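Local coordinates for nuclear import protein MOG1 (Saccharomyces cerevisiae, PDB 1JHS), which binds the Ran GTPase Gsp1 and takes part in nuclear protein import and poly(A)+ mRNA export, at residues D32-Y37 with S56-L61. The protein carries 1 engineered substitution. Sequence-based numbering, arbitrary orientation.
Sequences DTQAVY and SIIVDL. Engineered in segment 32-37: A35 (natural residue Glu).
D60 holds out one carboxylate to T33, in the loop just before strand 34-39, and to Q34, the strand's first residue, where that strand pairs with 56-63 inside the large antiparallel sheet of the Mog1 fold. The pairing illustrates how a regular ladder sorts its side chains by face. Two hydrogen-bonded pairs, A35 with V59 and Y37 with I57, are each closed by two N-H...O bonds lying in the carbonyl planes, and their side chains share one face. There CB of the engineered A35 (natural Glu) sits 3.9 Å from CB of V59, while L8 of strand 4-8 covers A35, V59 and Y37.

The non-hydrogen-bonded pairs Q34-D60 and V36-I58 occupy the other face. The Q34 chain runs extended beyond CG, passing its CD over CG2 of I58 at 3.8 Å and bringing NE2 to D60 OD2 at 3.1 Å. Amide and carboxylate stand 85° apart; the bond lies nearly in the amide plane but meets OD2 from well above the carboxylate plane. A first torsion of -152°, well short of trans, swings the D60 carboxylate across toward the neighbouring strand, and a small chi2 puts OD1 on the T33 side. Replacing D60 with a leucine would probably leave the T33 hydroxyl and the Q34 amide without their shared acceptor group and the amide freer to turn. T33 OG1 donates to the syn lone pair of D60 OD1 at 2.8 Å.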
ATOM      1  N   ASP A  32      -6.005 -10.951 -12.070  1.00 20.55           N
ATOM      2  CA  ASP A  32      -6.551 -12.032 -11.255  1.00 20.26           C
ATOM      3  C   ASP A  32      -6.026 -12.098  -9.806  1.00 19.04           C
ATOM      4  O   ASP A  32      -6.765 -12.451  -8.888  1.00 18.67           O
ATOM      5  CB  ASP A  32      -6.274 -13.364 -11.959  1.00 22.22           C
ATOM      6  CG  ASP A  32      -6.845 -13.400 -13.363  1.00 24.32           C
ATOM      7  OD1 ASP A  32      -8.044 -13.049 -13.532  1.00 25.64           O
ATOM      8  OD2 ASP A  32      -6.114 -13.775 -14.309  1.00 25.48           O
ATOM      9  N   THR A  33      -4.758 -11.756  -9.603  1.00 17.37           N
ATOM     10  CA  THR A  33      -4.182 -11.812  -8.257  1.00 16.37           C
ATOM     11  C   THR A  33      -4.427 -10.536  -7.443  1.00 15.25           C
ATOM     12  O   THR A  33      -4.019 -10.450  -6.280  1.00 14.49           O
ATOM     13  CB  THR A  33      -2.654 -12.028  -8.339  1.00 16.26           C
ATOM     14  OG1 THR A  33      -2.078 -10.974  -9.128  1.00 16.91           O
ATOM     15  CG2 THR A  33      -2.326 -13.388  -8.989  1.00 16.33           C
ATOM     16  N   GLN A  34      -5.121  -9.568  -8.038  1.00 14.31           N
ATOM     17  CA  GLN A  34      -5.331  -8.272  -7.367  1.00 13.87           C
ATOM     18  C   GLN A  34      -6.715  -7.818  -6.978  1.00 13.05           C
ATOM     19  O   GLN A  34      -7.725  -8.220  -7.582  1.00 12.08           O
ATOM     20  CB  GLN A  34      -4.762  -7.138  -8.236  1.00 14.47           C
ATOM     21  CG  GLN A  34      -3.271  -7.182  -8.484  1.00 15.94           C
ATOM     22  CD  GLN A  34      -2.773  -5.999  -9.312  1.00 16.43           C
ATOM     23  OE1 GLN A  34      -3.565  -5.222  -9.859  1.00 16.57           O
ATOM     24  NE2 GLN A  34      -1.453  -5.867  -9.413  1.00 16.68           N
ATOM     25  N   ALA A  35      -6.742  -6.961  -5.952  1.00 12.38           N
ATOM     26  CA  ALA A  35      -7.953  -6.285  -5.517  1.00 11.81           C
ATOM     27  C   ALA A  35      -7.505  -4.800  -5.640  1.00 11.52           C
ATOM     28  O   ALA A  35      -6.410  -4.446  -5.201  1.00 11.66           O
ATOM     29  CB  ALA A  35      -8.299  -6.652  -4.067  1.00 12.32           C
ATOM     30  N   VAL A  36      -8.308  -3.960  -6.287  1.00 10.80           N
ATOM     31  CA  VAL A  36      -7.940  -2.550  -6.516  1.00 10.46           C
ATOM     32  C   VAL A  36      -9.050  -1.610  -6.074  1.00 10.07           C
ATOM     33  O   VAL A  36     -10.197  -1.759  -6.514  1.00  9.82           O
ATOM     34  CB  VAL A  36      -7.687  -2.296  -8.033  1.00 10.38           C
ATOM     35  CG1 VAL A  36      -7.303  -0.835  -8.284  1.00 10.30           C
ATOM     36  CG2 VAL A  36      -6.583  -3.270  -8.544  1.00 10.27           C
ATOM     37  N   TYR A  37      -8.712  -0.644  -5.218  1.00  9.51           N
ATOM     38  CA  TYR A  37      -9.692   0.352  -4.760  1.00 10.14           C
ATOM     39  C   TYR A  37      -9.153   1.743  -5.071  1.00  9.86           C
ATOM     40  O   TYR A  37      -7.944   1.985  -4.911  1.00  9.30           O
ATOM     41  CB  TYR A  37      -9.914   0.245  -3.247  1.00 10.85           C
ATOM     42  CG  TYR A  37     -10.757  -0.936  -2.872  1.00 11.79           C
ATOM     43  CD1 TYR A  37     -10.215  -2.219  -2.849  1.00 12.33           C
ATOM     44  CD2 TYR A  37     -12.131  -0.789  -2.647  1.00 12.35           C
ATOM     45  CE1 TYR A  37     -11.020  -3.337  -2.625  1.00 13.20           C
ATOM     46  CE2 TYR A  37     -12.953  -1.905  -2.423  1.00 13.15           C
ATOM     47  CZ  TYR A  37     -12.378  -3.171  -2.420  1.00 13.48           C
ATOM     48  OH  TYR A  37     -13.160  -4.288  -2.221  1.00 14.85           O
ATOM     49  N   SER A  56      -4.839   5.404  -4.023  1.00  8.43           N
ATOM     50  CA  SER A  56      -5.320   4.146  -4.598  1.00  8.49           C
ATOM     51  C   SER A  56      -4.691   3.026  -3.786  1.00  8.33           C
ATOM     52  O   SER A  56      -3.580   3.163  -3.243  1.00  8.09           O
ATOM     53  CB  SER A  56      -4.958   4.028  -6.087  1.00  7.90           C
ATOM     54  OG  SER A  56      -3.589   4.280  -6.322  1.00  8.91           O
ATOM     55  N   ILE A  57      -5.419   1.932  -3.698  1.00  8.36           N
ATOM     56  CA  ILE A  57      -5.016   0.779  -2.908  1.00  8.54           C
ATOM     57  C   ILE A  57      -5.002  -0.491  -3.760  1.00  8.78           C
ATOM     58  O   ILE A  57      -5.979  -0.788  -4.445  1.00  8.24           O
ATOM     59  CB  ILE A  57      -6.030   0.547  -1.743  1.00  8.83           C
ATOM     60  CG1 ILE A  57      -6.111   1.804  -0.850  1.00  9.12           C
ATOM     61  CG2 ILE A  57      -5.636  -0.713  -0.943  1.00  9.45           C
ATOM     62  CD1 ILE A  57      -7.286   1.772   0.203  1.00  9.86           C
ATOM     63  N   ILE A  58      -3.901  -1.227  -3.717  1.00  9.05           N
ATOM     64  CA  ILE A  58      -3.814  -2.481  -4.459  1.00  9.46           C
ATOM     65  C   ILE A  58      -3.406  -3.590  -3.489  1.00  9.78           C
ATOM     66  O   ILE A  58      -2.490  -3.423  -2.704  1.00  9.80           O
ATOM     67  CB  ILE A  58      -2.737  -2.460  -5.569  1.00  9.80           C
ATOM     68  CG1 ILE A  58      -3.096  -1.453  -6.667  1.00 10.13           C
ATOM     69  CG2 ILE A  58      -2.629  -3.895  -6.192  1.00  9.66           C
ATOM     70  CD1 ILE A  58      -2.070  -1.403  -7.771  1.00 11.78           C
ATOM     71  N   VAL A  59      -4.111  -4.709  -3.537  1.00  9.85           N
ATOM     72  CA  VAL A  59      -3.772  -5.858  -2.703  1.00 10.10           C
ATOM     73  C   VAL A  59      -3.346  -6.851  -3.760  1.00 10.87           C
ATOM     74  O   VAL A  59      -4.056  -7.038  -4.760  1.00 10.55           O
ATOM     75  CB  VAL A  59      -5.007  -6.405  -1.942  1.00 10.34           C
ATOM     76  CG1 VAL A  59      -4.619  -7.644  -1.160  1.00 10.67           C
ATOM     77  CG2 VAL A  59      -5.551  -5.344  -0.997  1.00 10.42           C
ATOM     78  N   ASP A  60      -2.200  -7.488  -3.571  1.00 11.52           N
ATOM     79  CA  ASP A  60      -1.718  -8.418  -4.582  1.00 12.39           C
ATOM     80  C   ASP A  60      -1.253  -9.721  -3.942  1.00 12.62           C
ATOM     81  O   ASP A  60      -0.465  -9.703  -3.001  1.00 12.43           O
ATOM     82  CB  ASP A  60      -0.559  -7.788  -5.333  1.00 13.03           C
ATOM     83  CG  ASP A  60      -0.432  -8.308  -6.757  1.00 13.92           C
ATOM     84  OD1 ASP A  60      -1.039  -9.362  -7.074  1.00 13.97           O
ATOM     85  OD2 ASP A  60       0.274  -7.651  -7.557  1.00 14.20           O
ATOM     86  N   LEU A  61      -1.744 -10.842  -4.464  1.00 13.04           N
ATOM     87  CA  LEU A  61      -1.371 -12.162  -3.937  1.00 13.60           C
ATOM     88  C   LEU A  61      -0.198 -12.639  -4.772  1.00 13.94           C
ATOM     89  O   LEU A  61      -0.364 -12.992  -5.950  1.00 13.79           O
ATOM     90  CB  LEU A  61      -2.546 -13.123  -4.074  1.00 13.53           C
ATOM     91  CG  LEU A  61      -3.841 -12.660  -3.393  1.00 13.46           C
ATOM     92  CD1 LEU A  61      -4.932 -13.723  -3.598  1.00 13.53           C
ATOM     93  CD2 LEU A  61      -3.608 -12.449  -1.889  1.00 13.30           C
TER